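Local atomic coordinates of phosphodiesterase (Candida albicans, PDB entry 6CPU), a protein that belongs to the phosphodiesterases of the HD superfamily and has a mostly helical fold, with a zinc ion and a magnesium ion in its model. Residues A[465-470]-A[556-561]; A[469-474]-A[511-516]; A[75-80]-A[191-196]; A[34-39]-A[262-267]. One frame throughout, in Å; residues are numbered along the deposited sequence.

Overall arrangement
Interactions 1 and 2 start from the same piece of chain, the turn into helix 470-495, and share P469 and L470. They lie about 12 Å apart, centre to centre, and both belong to the helical phosphodiesterase part of the chain. Interaction 1 is buried: an asparagine amide holds backbone carbonyls beside aliphatic packing. Interaction 2 lies at the surface and uses an arginine-histidine stack. Interactions 3 and 4 join parts nearer the N-terminus. Interaction 3 is partly buried and built on a carboxylate, whereas interaction 4 is buried and turns on one threonine hydroxyl. Interaction 3 is nested inside the loop closed by interaction 4. Interactions 1 and 3 lie on opposite sides of the chain's centre.

Interaction 1: A[465-470]-A[556-561]; sequences NVTRPL and DIIMEN
The side-chain amide nitrogen of N561 serves two backbone carbonyls of the 465-470 turn. N561 ND2 donates to V466 O at 2.9 Å and to R468 O at 3.0 Å. Both acceptors lie close to the plane of the N561 amide. The carbonyls are used differently: the donor stands well above the plane of the V466 carbonyl, but is tilted only 20° from that of R468. With both bonds made, the rotation of the amide is fixed. CG of N561 lies beside its own backbone N (chi1 -71°), which sends the amide across to the turn. The other end of the amide faces L470, with N561 OD1 3.3 Å from L470 CB.

Earlier on helix 552-569, I557 and I558 add apolar side chains to the contact. T467 and I558 lie alongside one another, and T467 CG2 meets I558 CD1 at 3.6 Å. The CG2 branch of I557 rests against two carbonyl oxygens, 3.3 Å from T467 O and 3.4 Å from R468 O. T467 O is also bonded to W218 NE1, and the hydroxyl of T467 to S464 O. R468 turns its guanidinium the other way, to W218, Q284 and D281.

The turn follows helix 446-462 and passes through P469, the N-cap, into helix 470-495. Helix 552-569 packs against it, and helix 525-547 covers V466, T467 and I558.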
loop_
_atom_site.group_PDB
_atom_site.type_symbol
_atom_site.label_atom_id
_atom_site.label_comp_id
_atom_site.label_asym_id
_atom_site.label_seq_id
_atom_site.Cartn_x
_atom_site.Cartn_y
_atom_site.Cartn_z
ATOM N N ASN A 465 -4.672 -11.376 9.110
ATOM C CA ASN A 465 -4.646 -10.813 10.450
ATOM C C ASN A 465 -5.066 -11.829 11.518
ATOM O O ASN A 465 -4.456 -11.880 12.584
ATOM C CB ASN A 465 -5.559 -9.601 10.561
ATOM C CG ASN A 465 -5.022 -8.384 9.833
ATOM O OD1 ASN A 465 -3.916 -8.387 9.272
ATOM N ND2 ASN A 465 -5.801 -7.325 9.856
ATOM N N VAL A 466 -6.108 -12.613 11.229
ATOM C CA VAL A 466 -6.575 -13.648 12.173
ATOM C C VAL A 466 -5.628 -14.849 12.304
ATOM O O VAL A 466 -5.787 -15.637 13.244
ATOM C CB VAL A 466 -8.007 -14.154 11.856
ATOM C CG1 VAL A 466 -9.007 -13.014 11.990
ATOM C CG2 VAL A 466 -8.086 -14.809 10.487
ATOM N N THR A 467 -4.689 -15.000 11.363
ATOM C CA THR A 467 -3.673 -16.062 11.383
ATOM C C THR A 467 -2.331 -15.653 12.023
ATOM O O THR A 467 -1.440 -16.488 12.173
ATOM C CB THR A 467 -3.371 -16.611 9.971
ATOM O OG1 THR A 467 -2.614 -15.658 9.212
ATOM C CG2 THR A 467 -4.652 -16.961 9.220
ATOM N N ARG A 468 -2.176 -14.380 12.378
ATOM C CA ARG A 468 -1.003 -13.945 13.138
ATOM C C ARG A 468 -1.206 -14.314 14.599
ATOM O O ARG A 468 -2.351 -14.417 15.053
ATOM C CB ARG A 468 -0.817 -12.426 13.081
ATOM C CG ARG A 468 -0.698 -11.833 11.680
ATOM C CD ARG A 468 0.570 -12.243 10.972
ATOM N NE ARG A 468 0.776 -11.439 9.760
ATOM C CZ ARG A 468 1.831 -11.552 8.953
ATOM N NH1 ARG A 468 2.794 -12.438 9.210
ATOM N NH2 ARG A 468 1.933 -10.778 7.871
ATOM N N PRO A 469 -0.105 -14.454 15.358
ATOM C CA PRO A 469 -0.242 -14.649 16.802
ATOM C C PRO A 469 -1.112 -13.596 17.486
ATOM O O PRO A 469 -1.182 -12.440 17.054
ATOM C CB PRO A 469 1.204 -14.597 17.297
ATOM C CG PRO A 469 1.973 -15.173 16.159
ATOM C CD PRO A 469 1.291 -14.619 14.924
ATOM N N LEU A 470 -1.758 -14.021 18.564
ATOM C CA LEU A 470 -2.849 -13.290 19.200
ATOM C C LEU A 470 -2.626 -11.798 19.437
ATOM O O LEU A 470 -3.507 -10.997 19.127
ATOM C CB LEU A 470 -3.207 -13.969 20.531
ATOM C CG LEU A 470 -4.427 -13.463 21.300
ATOM C CD1 LEU A 470 -5.684 -13.465 20.442
ATOM C CD2 LEU A 470 -4.633 -14.322 22.543
ATOM N N ASP A 556 -3.820 -23.670 12.535
ATOM C CA ASP A 556 -3.492 -23.886 13.951
ATOM C C ASP A 556 -3.630 -22.612 14.768
ATOM O O ASP A 556 -4.186 -22.640 15.871
ATOM C CB ASP A 556 -2.072 -24.445 14.117
ATOM C CG ASP A 556 -1.875 -25.786 13.419
ATOM O OD1 ASP A 556 -2.878 -26.483 13.154
ATOM O OD2 ASP A 556 -0.712 -26.140 13.127
ATOM N N ILE A 557 -3.142 -21.489 14.229
ATOM C CA ILE A 557 -3.209 -20.208 14.942
ATOM C C ILE A 557 -4.625 -19.629 14.942
ATOM O O ILE A 557 -5.045 -19.040 15.937
ATOM C CB ILE A 557 -2.201 -19.168 14.389
ATOM C CG1 ILE A 557 -0.763 -19.671 14.564
ATOM C CG2 ILE A 557 -2.366 -17.833 15.098
ATOM C CD1 ILE A 557 0.275 -18.883 13.788
ATOM N N ILE A 558 -5.361 -19.789 13.841
ATOM C CA ILE A 558 -6.768 -19.367 13.808
ATOM C C ILE A 558 -7.554 -20.017 14.950
ATOM O O ILE A 558 -8.290 -19.340 15.671
ATOM C CB ILE A 558 -7.456 -19.708 12.471
ATOM C CG1 ILE A 558 -6.894 -18.843 11.341
ATOM C CG2 ILE A 558 -8.963 -19.475 12.571
ATOM C CD1 ILE A 558 -7.127 -19.425 9.962
ATOM N N MET A 559 -7.383 -21.325 15.116
ATOM C CA MET A 559 -8.080 -22.052 16.182
ATOM C C MET A 559 -7.675 -21.531 17.565
ATOM O O MET A 559 -8.539 -21.197 18.376
ATOM C CB MET A 559 -7.827 -23.559 16.078
ATOM C CG MET A 559 -8.758 -24.400 16.945
ATOM S SD MET A 559 -10.477 -24.363 16.392
ATOM C CE MET A 559 -10.430 -25.609 15.102
ATOM N N GLU A 560 -6.369 -21.432 17.816
ATOM C CA GLU A 560 -5.866 -20.886 19.084
ATOM C C GLU A 560 -6.462 -19.508 19.384
ATOM O O GLU A 560 -6.939 -19.253 20.497
ATOM C CB GLU A 560 -4.335 -20.796 19.073
ATOM C CG GLU A 560 -3.629 -22.141 19.139
ATOM C CD GLU A 560 -2.120 -22.013 19.223
ATOM O OE1 GLU A 560 -1.633 -21.297 20.127
ATOM O OE2 GLU A 560 -1.420 -22.638 18.391
ATOM N N ASN A 561 -6.438 -18.621 18.390
ATOM C CA ASN A 561 -7.053 -17.305 18.534
ATOM C C ASN A 561 -8.564 -17.400 18.755
ATOM O O ASN A 561 -9.115 -16.682 19.584
ATOM C CB ASN A 561 -6.761 -16.427 17.304
ATOM C CG ASN A 561 -5.306 -15.989 17.223
ATOM O OD1 ASN A 561 -4.606 -15.914 18.237
ATOM N ND2 ASN A 561 -4.849 -15.673 16.009
#

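Interaction 2: A[469-474]-A[511-516]; sequences PLRVSA and VPHELR
R471 and H513 form a stack of two flat groups. The guanidinium of R471 lies face to face with the imidazole of H513, with centres 4.3 Å apart and planes at 10°. R471 NH1 sits over the centre of the ring. On the arginine's side the overlap is displaced, since H513 NE2 lies toward the rim of the guanidinium. The R471 chain runs straight from the backbone and then bends at chi3 (57°), which turns the guanidinium flat against the ring.

The hydrogen bonding uses the same nitrogen. R471 NH1 donates to H513 O at 2.9 Å, lying in the carbonyl plane and on a lone pair. The acceptor is at the edge of the guanidinium, so H513 meets the arginine with its ring on a face and its carbonyl at the edge. These two contacts together fix the group in rotation. R471 NE makes a salt bridge to D309.

The apolar contacts belong to L515, whose two methyls go to different partners. L515 CD2 meets L470 CD2 at 3.6 Å, where the two leucine side chains cross at about a right angle. L515 CD1 reaches A474 CB at 3.5 Å. F564 of helix 552-569 touches both leucines.

E514 is the N-cap of helix 515-521. The arrangement is a helix start, that of 470-495, packed against the start of helix 515-521 and the residues that lead into it, at the surface of an all-helical phosphodiesterase domain.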
loop_
_atom_site.group_PDB
_atom_site.type_symbol
_atom_site.label_atom_id
_atom_site.label_comp_id
_atom_site.label_asym_id
_atom_site.label_seq_id
_atom_site.Cartn_x
_atom_site.Cartn_y
_atom_site.Cartn_z
ATOM N N PRO A 469 -0.105 -14.454 15.358
ATOM C CA PRO A 469 -0.242 -14.649 16.802
ATOM C C PRO A 469 -1.112 -13.596 17.486
ATOM O O PRO A 469 -1.182 -12.440 17.054
ATOM C CB PRO A 469 1.204 -14.597 17.297
ATOM C CG PRO A 469 1.973 -15.173 16.159
ATOM C CD PRO A 469 1.291 -14.619 14.924
ATOM N N LEU A 470 -1.758 -14.021 18.564
ATOM C CA LEU A 470 -2.849 -13.290 19.200
ATOM C C LEU A 470 -2.626 -11.798 19.437
ATOM O O LEU A 470 -3.507 -10.997 19.127
ATOM C CB LEU A 470 -3.207 -13.969 20.531
ATOM C CG LEU A 470 -4.427 -13.463 21.300
ATOM C CD1 LEU A 470 -5.684 -13.465 20.442
ATOM C CD2 LEU A 470 -4.633 -14.322 22.543
ATOM N N ARG A 471 -1.472 -11.418 19.987
ATOM C CA ARG A 471 -1.233 -10.020 20.336
ATOM C C ARG A 471 -1.224 -9.120 19.091
ATOM O O ARG A 471 -1.820 -8.037 19.090
ATOM C CB ARG A 471 0.097 -9.874 21.072
ATOM C CG ARG A 471 0.284 -8.538 21.776
ATOM C CD ARG A 471 1.639 -8.504 22.473
ATOM N NE ARG A 471 2.701 -8.742 21.499
ATOM C CZ ARG A 471 3.166 -7.830 20.647
ATOM N NH1 ARG A 471 2.697 -6.587 20.650
ATOM N NH2 ARG A 471 4.117 -8.167 19.789
ATOM N N VAL A 472 -0.535 -9.576 18.052
ATOM C CA VAL A 472 -0.442 -8.829 16.792
ATOM C C VAL A 472 -1.806 -8.816 16.106
ATOM O O VAL A 472 -2.208 -7.804 15.531
ATOM C CB VAL A 472 0.611 -9.447 15.847
ATOM C CG1 VAL A 472 0.576 -8.781 14.472
ATOM C CG2 VAL A 472 2.004 -9.334 16.458
ATOM N N SER A 473 -2.506 -9.950 16.167
ATOM C CA SER A 473 -3.825 -10.080 15.555
ATOM C C SER A 473 -4.784 -9.081 16.159
ATOM O O SER A 473 -5.582 -8.477 15.446
ATOM C CB SER A 473 -4.350 -11.513 15.709
ATOM O OG SER A 473 -5.548 -11.724 14.973
ATOM N N ALA A 474 -4.690 -8.884 17.472
ATOM C CA ALA A 474 -5.540 -7.928 18.172
ATOM C C ALA A 474 -5.225 -6.481 17.803
ATOM O O ALA A 474 -6.131 -5.659 17.723
ATOM C CB ALA A 474 -5.412 -8.103 19.680
ATOM N N VAL A 511 -1.374 2.712 19.178
ATOM C CA VAL A 511 -1.926 1.385 19.357
ATOM C C VAL A 511 -1.174 0.744 20.523
ATOM O O VAL A 511 0.053 0.764 20.534
ATOM C CB VAL A 511 -1.757 0.532 18.086
ATOM C CG1 VAL A 511 -2.134 -0.922 18.350
ATOM C CG2 VAL A 511 -2.593 1.116 16.942
ATOM N N PRO A 512 -1.898 0.178 21.510
ATOM C CA PRO A 512 -1.178 -0.412 22.652
ATOM C C PRO A 512 -0.310 -1.610 22.285
ATOM O O PRO A 512 -0.644 -2.361 21.369
ATOM C CB PRO A 512 -2.305 -0.845 23.595
ATOM C CG PRO A 512 -3.475 -0.007 23.206
ATOM C CD PRO A 512 -3.355 0.161 21.722
ATOM N N HIS A 513 0.796 -1.782 23.006
ATOM C CA HIS A 513 1.678 -2.927 22.800
ATOM C C HIS A 513 1.071 -4.223 23.348
ATOM O O HIS A 513 1.209 -5.281 22.740
ATOM C CB HIS A 513 3.042 -2.683 23.447
ATOM C CG HIS A 513 4.069 -3.716 23.098
ATOM N ND1 HIS A 513 4.965 -3.557 22.063
ATOM C CD2 HIS A 513 4.336 -4.928 23.642
ATOM C CE1 HIS A 513 5.742 -4.623 21.986
ATOM N NE2 HIS A 513 5.378 -5.471 22.932
ATOM N N GLU A 514 0.402 -4.132 24.496
ATOM C CA GLU A 514 -0.067 -5.314 25.208
ATOM C C GLU A 514 -1.543 -5.594 24.953
ATOM O O GLU A 514 -2.377 -4.684 24.997
ATOM C CB GLU A 514 0.161 -5.156 26.718
ATOM C CG GLU A 514 1.595 -4.834 27.127
ATOM C CD GLU A 514 2.608 -5.902 26.730
ATOM O OE1 GLU A 514 2.222 -7.058 26.438
ATOM O OE2 GLU A 514 3.813 -5.574 26.716
ATOM N N LEU A 515 -1.850 -6.865 24.704
ATOM C CA LEU A 515 -3.222 -7.337 24.537
ATOM C C LEU A 515 -4.163 -6.792 25.610
ATOM O O LEU A 515 -5.269 -6.342 25.307
ATOM C CB LEU A 515 -3.243 -8.870 24.549
ATOM C CG LEU A 515 -4.576 -9.582 24.294
ATOM C CD1 LEU A 515 -5.272 -9.055 23.046
ATOM C CD2 LEU A 515 -4.338 -11.079 24.184
ATOM N N ARG A 516 -3.708 -6.825 26.860
ATOM C CA ARG A 516 -4.499 -6.361 27.999
ATOM C C ARG A 516 -5.057 -4.953 27.777
ATOM O O ARG A 516 -6.265 -4.735 27.915
ATOM C CB ARG A 516 -3.648 -6.393 29.278
ATOM C CG ARG A 516 -4.430 -6.215 30.569
ATOM C CD ARG A 516 -3.508 -6.277 31.778
ATOM N NE ARG A 516 -4.246 -6.170 33.038
ATOM C CZ ARG A 516 -3.686 -6.070 34.244
ATOM N NH1 ARG A 516 -2.362 -6.058 34.383
ATOM N NH2 ARG A 516 -4.457 -5.978 35.322
#

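Interaction 3: A[75-80]-A[191-196]; sequences NTSKLD and IEEINF
An ST motif at S77 meets the carboxylate of E193, at the end of helix 177-193. In the motif S77 OG accepts from D80 N at 2.9 Å, and the residues that follow S77, 78-80, have helical backbone angles. S77 OG also donates to E193 OE1, at 2.5 Å, a separation so short that its exact value is doubtful.

The second carboxylate oxygen serves the backbone of 78-80. L79 N donates to E193 OE2 at 2.7 Å, on the syn side and 25° out of the carboxylate plane. K78 N is 3.0 Å from E193 OE2. The carboxylate thus faces this bend of the loop. The N-H of L79 would probably help to stabilise the negative charge of E193. E193 gets there with CG beside its backbone N (chi1 -62°) and the rest of the chain extended.

L79 slides past E193 in the opposite direction. Its CB lies 3.6 Å from E193 OE1, and CD1 runs beside the aliphatic part of the glutamate. The contact ties the loop before helix 84-94 to the C-terminal end of helix 177-193. Helix 25-34 lies next to both segments, where D80 OD1 accepts from K26 N and I194 packs on I29. The apolar edge of the contact closes with L79 CD1 and I194 CD1, 4.4 Å apart.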
loop_
_atom_site.group_PDB
_atom_site.type_symbol
_atom_site.label_atom_id
_atom_site.label_comp_id
_atom_site.label_asym_id
_atom_site.label_seq_id
_atom_site.Cartn_x
_atom_site.Cartn_y
_atom_site.Cartn_z
ATOM N N ASN A 75 25.263 24.838 -11.269
ATOM C CA ASN A 75 24.756 23.451 -11.042
ATOM C C ASN A 75 25.171 22.478 -12.145
ATOM O O ASN A 75 24.965 22.738 -13.329
ATOM C CB ASN A 75 23.219 23.432 -10.904
ATOM C CG ASN A 75 22.750 23.105 -9.494
ATOM O OD1 ASN A 75 23.296 22.223 -8.833
ATOM N ND2 ASN A 75 21.715 23.804 -9.036
ATOM N N THR A 76 25.755 21.356 -11.738
ATOM C CA THR A 76 25.927 20.209 -12.624
ATOM C C THR A 76 24.628 19.378 -12.726
ATOM O O THR A 76 24.494 18.545 -13.621
ATOM C CB THR A 76 27.088 19.306 -12.139
ATOM O OG1 THR A 76 27.432 18.364 -13.163
ATOM C CG2 THR A 76 26.719 18.547 -10.849
ATOM N N SER A 77 23.676 19.618 -11.825
ATOM C CA SER A 77 22.494 18.760 -11.694
ATOM C C SER A 77 21.491 18.864 -12.840
ATOM O O SER A 77 20.956 19.940 -13.129
ATOM C CB SER A 77 21.764 19.058 -10.380
ATOM O OG SER A 77 20.446 18.530 -10.417
ATOM N N LYS A 78 21.198 17.724 -13.455
ATOM C CA LYS A 78 20.156 17.658 -14.476
ATOM C C LYS A 78 18.763 17.936 -13.893
ATOM O O LYS A 78 17.947 18.604 -14.524
ATOM C CB LYS A 78 20.205 16.308 -15.190
ATOM C CG LYS A 78 21.390 16.211 -16.141
ATOM C CD LYS A 78 21.539 14.828 -16.748
ATOM C CE LYS A 78 22.562 14.850 -17.873
ATOM N NZ LYS A 78 22.619 13.556 -18.607
ATOM N N LEU A 79 18.500 17.461 -12.677
ATOM C CA LEU A 79 17.210 17.739 -12.025
ATOM C C LEU A 79 17.006 19.228 -11.826
ATOM O O LEU A 79 15.956 19.779 -12.165
ATOM C CB LEU A 79 17.108 17.048 -10.655
ATOM C CG LEU A 79 16.533 15.641 -10.570
ATOM C CD1 LEU A 79 16.554 15.205 -9.111
ATOM C CD2 LEU A 79 15.128 15.562 -11.154
ATOM N N ASP A 80 18.020 19.877 -11.264
ATOM C CA ASP A 80 17.953 21.303 -10.957
ATOM C C ASP A 80 17.825 22.160 -12.227
ATOM O O ASP A 80 17.182 23.206 -12.206
ATOM C CB ASP A 80 19.183 21.726 -10.139
ATOM C CG ASP A 80 19.237 21.056 -8.747
ATOM O OD1 ASP A 80 18.206 20.523 -8.257
ATOM O OD2 ASP A 80 20.328 21.069 -8.134
ATOM N N ILE A 191 16.701 8.635 -9.701
ATOM C CA ILE A 191 17.524 7.515 -9.236
ATOM C C ILE A 191 19.004 7.895 -9.315
ATOM O O ILE A 191 19.789 7.567 -8.424
ATOM C CB ILE A 191 17.255 6.248 -10.053
ATOM C CG1 ILE A 191 15.868 5.691 -9.683
ATOM C CG2 ILE A 191 18.332 5.193 -9.821
ATOM C CD1 ILE A 191 15.283 4.737 -10.701
ATOM N N GLU A 192 19.343 8.612 -10.379
ATOM C CA GLU A 192 20.712 9.046 -10.640
ATOM C C GLU A 192 21.194 10.077 -9.621
ATOM O O GLU A 192 22.337 10.008 -9.155
ATOM C CB GLU A 192 20.787 9.630 -12.052
ATOM C CG GLU A 192 22.178 9.660 -12.654
ATOM C CD GLU A 192 22.210 10.367 -13.999
ATOM O OE1 GLU A 192 23.227 11.026 -14.290
ATOM O OE2 GLU A 192 21.218 10.281 -14.754
ATOM N N GLU A 193 20.321 11.015 -9.250
ATOM C CA GLU A 193 20.710 12.129 -8.372
ATOM C C GLU A 193 20.326 12.019 -6.898
ATOM O O GLU A 193 20.965 12.646 -6.056
ATOM C CB GLU A 193 20.161 13.432 -8.927
ATOM C CG GLU A 193 20.722 13.764 -10.304
ATOM C CD GLU A 193 20.432 15.191 -10.723
ATOM O OE1 GLU A 193 20.496 16.108 -9.875
ATOM O OE2 GLU A 193 20.140 15.401 -11.911
ATOM N N ILE A 194 19.288 11.256 -6.574
ATOM C CA ILE A 194 18.849 11.151 -5.175
ATOM C C ILE A 194 19.343 9.862 -4.558
ATOM O O ILE A 194 19.241 8.805 -5.170
ATOM C CB ILE A 194 17.315 11.229 -5.058
ATOM C CG1 ILE A 194 16.854 12.604 -5.536
ATOM C CG2 ILE A 194 16.867 10.953 -3.620
ATOM C CD1 ILE A 194 15.361 12.778 -5.634
ATOM N N ASN A 195 19.886 9.966 -3.344
ATOM C CA ASN A 195 20.317 8.814 -2.565
ATOM C C ASN A 195 19.186 8.438 -1.600
ATOM O O ASN A 195 19.075 8.983 -0.509
ATOM C CB ASN A 195 21.613 9.133 -1.805
ATOM C CG ASN A 195 22.371 7.885 -1.388
ATOM O OD1 ASN A 195 22.192 6.816 -1.968
ATOM N ND2 ASN A 195 23.225 8.016 -0.383
ATOM N N PHE A 196 18.336 7.513 -2.025
ATOM C CA PHE A 196 17.084 7.260 -1.306
ATOM C C PHE A 196 17.251 6.721 0.118
ATOM O O PHE A 196 16.428 7.028 0.995
ATOM C CB PHE A 196 16.146 6.404 -2.162
ATOM C CG PHE A 196 15.438 7.196 -3.222
ATOM C CD1 PHE A 196 14.219 7.803 -2.950
ATOM C CD2 PHE A 196 16.008 7.387 -4.473
ATOM C CE1 PHE A 196 13.570 8.556 -3.905
ATOM C CE2 PHE A 196 15.362 8.145 -5.431
ATOM C CZ PHE A 196 14.142 8.719 -5.155
#

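Interaction 4: A[34-39]-A[262-267]; sequences KKTSTE and IVRDTY
The hydroxyl of T36 is used in both directions. T36 OG1 donates to D265 OD1 at 2.6 Å, approaching nearly along the C-O bond of the carboxylate. It also accepts a weak bond from R264 NE, at 3.0 Å and a bent 128°. The hydroxyl lies between the backbone N and carbonyl carbon of T36 (chi1 52°), and from there it meets both residues.

The guanidinium of R264 has further partners. NH1 makes a salt bridge to D228 and NH2 bonds to F33 O. T36 O and S37 N lie over one face of the group, toward its rim. T36 O, 3.5 Å from R264 NE, is at a poor angle and is not bonded to it. T36 O is instead bonded to N269 ND2.

Each segment also satisfies a carbonyl twice. K34 O accepts from S37 N and from S37 OG, the latter at 2.9 Å. V263 O accepts from T266 N and, at 2.7 Å, from T266 OG1.

The contact joins the loop after helix 25-34 to the last part of helix 253-264. There R264 to Y267 form a type I beta turn, and Y267 OH reaches the backbone N of D350, a ligand of the zinc ion.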
loop_
_atom_site.group_PDB
_atom_site.type_symbol
_atom_site.label_atom_id
_atom_site.label_comp_id
_atom_site.label_asym_id
_atom_site.label_seq_id
_atom_site.Cartn_x
_atom_site.Cartn_y
_atom_site.Cartn_z
ATOM N N LYS A 34 9.668 12.676 1.794
ATOM C CA LYS A 34 9.633 12.354 3.220
ATOM C C LYS A 34 8.267 12.558 3.869
ATOM O O LYS A 34 8.025 12.038 4.961
ATOM C CB LYS A 34 10.703 13.151 3.979
ATOM C CG LYS A 34 12.095 12.592 3.743
ATOM C CD LYS A 34 13.139 13.161 4.685
ATOM C CE LYS A 34 13.550 14.555 4.286
ATOM N NZ LYS A 34 14.809 14.936 4.994
ATOM N N LYS A 35 7.368 13.274 3.194
ATOM C CA LYS A 35 6.025 13.518 3.735
ATOM C C LYS A 35 5.208 12.257 4.066
ATOM O O LYS A 35 4.391 12.271 5.016
ATOM C CB LYS A 35 5.251 14.469 2.824
ATOM C CG LYS A 35 5.834 15.870 2.929
ATOM C CD LYS A 35 5.004 16.904 2.224
ATOM C CE LYS A 35 5.522 18.291 2.539
ATOM N NZ LYS A 35 5.086 18.752 3.883
ATOM N N THR A 36 5.440 11.160 3.342
ATOM C CA THR A 36 4.726 9.917 3.612
ATOM C C THR A 36 5.418 9.028 4.683
ATOM O O THR A 36 5.088 7.844 4.834
ATOM C CB THR A 36 4.441 9.157 2.301
ATOM O OG1 THR A 36 5.648 9.009 1.543
ATOM C CG2 THR A 36 3.429 9.921 1.497
ATOM N N SER A 37 6.363 9.598 5.429
ATOM C CA SER A 37 6.999 8.872 6.528
ATOM C C SER A 37 6.135 8.901 7.786
ATOM O O SER A 37 6.386 8.128 8.721
ATOM C CB SER A 37 8.359 9.466 6.857
ATOM O OG SER A 37 8.201 10.725 7.492
ATOM N N THR A 38 5.137 9.783 7.806
ATOM C CA THR A 38 4.295 10.017 8.997
ATOM C C THR A 38 3.084 9.095 9.018
ATOM O O THR A 38 2.858 8.309 8.080
ATOM C CB THR A 38 3.801 11.481 9.049
ATOM O OG1 THR A 38 2.803 11.687 8.040
ATOM C CG2 THR A 38 4.954 12.470 8.840
ATOM N N GLU A 39 2.286 9.202 10.084
ATOM C CA GLU A 39 1.083 8.387 10.228
ATOM C C GLU A 39 -0.196 9.179 9.934
ATOM O O GLU A 39 -1.289 8.718 10.240
ATOM C CB GLU A 39 1.016 7.810 11.646
ATOM C CG GLU A 39 2.154 6.876 11.987
ATOM C CD GLU A 39 2.156 5.596 11.164
ATOM O OE1 GLU A 39 1.072 5.062 10.830
ATOM O OE2 GLU A 39 3.257 5.094 10.856
ATOM N N ILE A 262 7.943 5.442 -4.363
ATOM C CA ILE A 262 6.836 5.716 -5.277
ATOM C C ILE A 262 5.593 4.925 -4.876
ATOM O O ILE A 262 4.506 5.483 -4.848
ATOM C CB ILE A 262 7.182 5.337 -6.748
ATOM C CG1 ILE A 262 8.242 6.245 -7.390
ATOM C CG2 ILE A 262 5.938 5.257 -7.618
ATOM C CD1 ILE A 262 8.546 7.535 -6.711
ATOM N N VAL A 263 5.770 3.646 -4.530
ATOM C CA VAL A 263 4.654 2.813 -4.063
ATOM C C VAL A 263 4.078 3.369 -2.761
ATOM O O VAL A 263 2.858 3.532 -2.641
ATOM C CB VAL A 263 5.077 1.337 -3.835
ATOM C CG1 VAL A 263 3.969 0.566 -3.127
ATOM C CG2 VAL A 263 5.423 0.661 -5.149
ATOM N N ARG A 264 4.940 3.665 -1.796
ATOM C CA ARG A 264 4.480 4.224 -0.506
ATOM C C ARG A 264 3.649 5.491 -0.728
ATOM O O ARG A 264 2.599 5.678 -0.096
ATOM C CB ARG A 264 5.659 4.502 0.422
ATOM C CG ARG A 264 5.258 5.040 1.775
ATOM C CD ARG A 264 6.460 5.254 2.662
ATOM N NE ARG A 264 7.164 6.504 2.362
ATOM C CZ ARG A 264 8.182 6.985 3.064
ATOM N NH1 ARG A 264 8.678 6.306 4.086
ATOM N NH2 ARG A 264 8.715 8.159 2.744
ATOM N N ASP A 265 4.094 6.332 -1.660
ATOM C CA ASP A 265 3.389 7.568 -2.006
ATOM C C ASP A 265 1.975 7.373 -2.594
ATOM O O ASP A 265 1.185 8.319 -2.605
ATOM C CB ASP A 265 4.230 8.421 -2.987
ATOM C CG ASP A 265 5.445 9.085 -2.330
ATOM O OD1 ASP A 265 5.524 9.133 -1.078
ATOM O OD2 ASP A 265 6.341 9.574 -3.082
ATOM N N THR A 266 1.645 6.168 -3.052
ATOM C CA THR A 266 0.310 5.894 -3.554
ATOM C C THR A 266 -0.644 5.408 -2.465
ATOM O O THR A 266 -1.827 5.275 -2.730
ATOM C CB THR A 266 0.296 4.858 -4.690
ATOM O OG1 THR A 266 0.668 3.571 -4.193
ATOM C CG2 THR A 266 1.245 5.277 -5.812
ATOM N N TYR A 267 -0.119 5.126 -1.272
ATOM C CA TYR A 267 -0.947 4.709 -0.141
ATOM C C TYR A 267 -1.278 5.913 0.718
ATOM O O TYR A 267 -0.462 6.813 0.868
ATOM C CB TYR A 267 -0.226 3.610 0.669
ATOM C CG TYR A 267 -0.332 2.252 0.022
ATOM C CD1 TYR A 267 0.669 1.754 -0.798
ATOM C CD2 TYR A 267 -1.460 1.457 0.222
ATOM C CE1 TYR A 267 0.546 0.521 -1.415
ATOM C CE2 TYR A 267 -1.585 0.223 -0.400
ATOM C CZ TYR A 267 -0.585 -0.248 -1.212
ATOM O OH TYR A 267 -0.735 -1.500 -1.818
#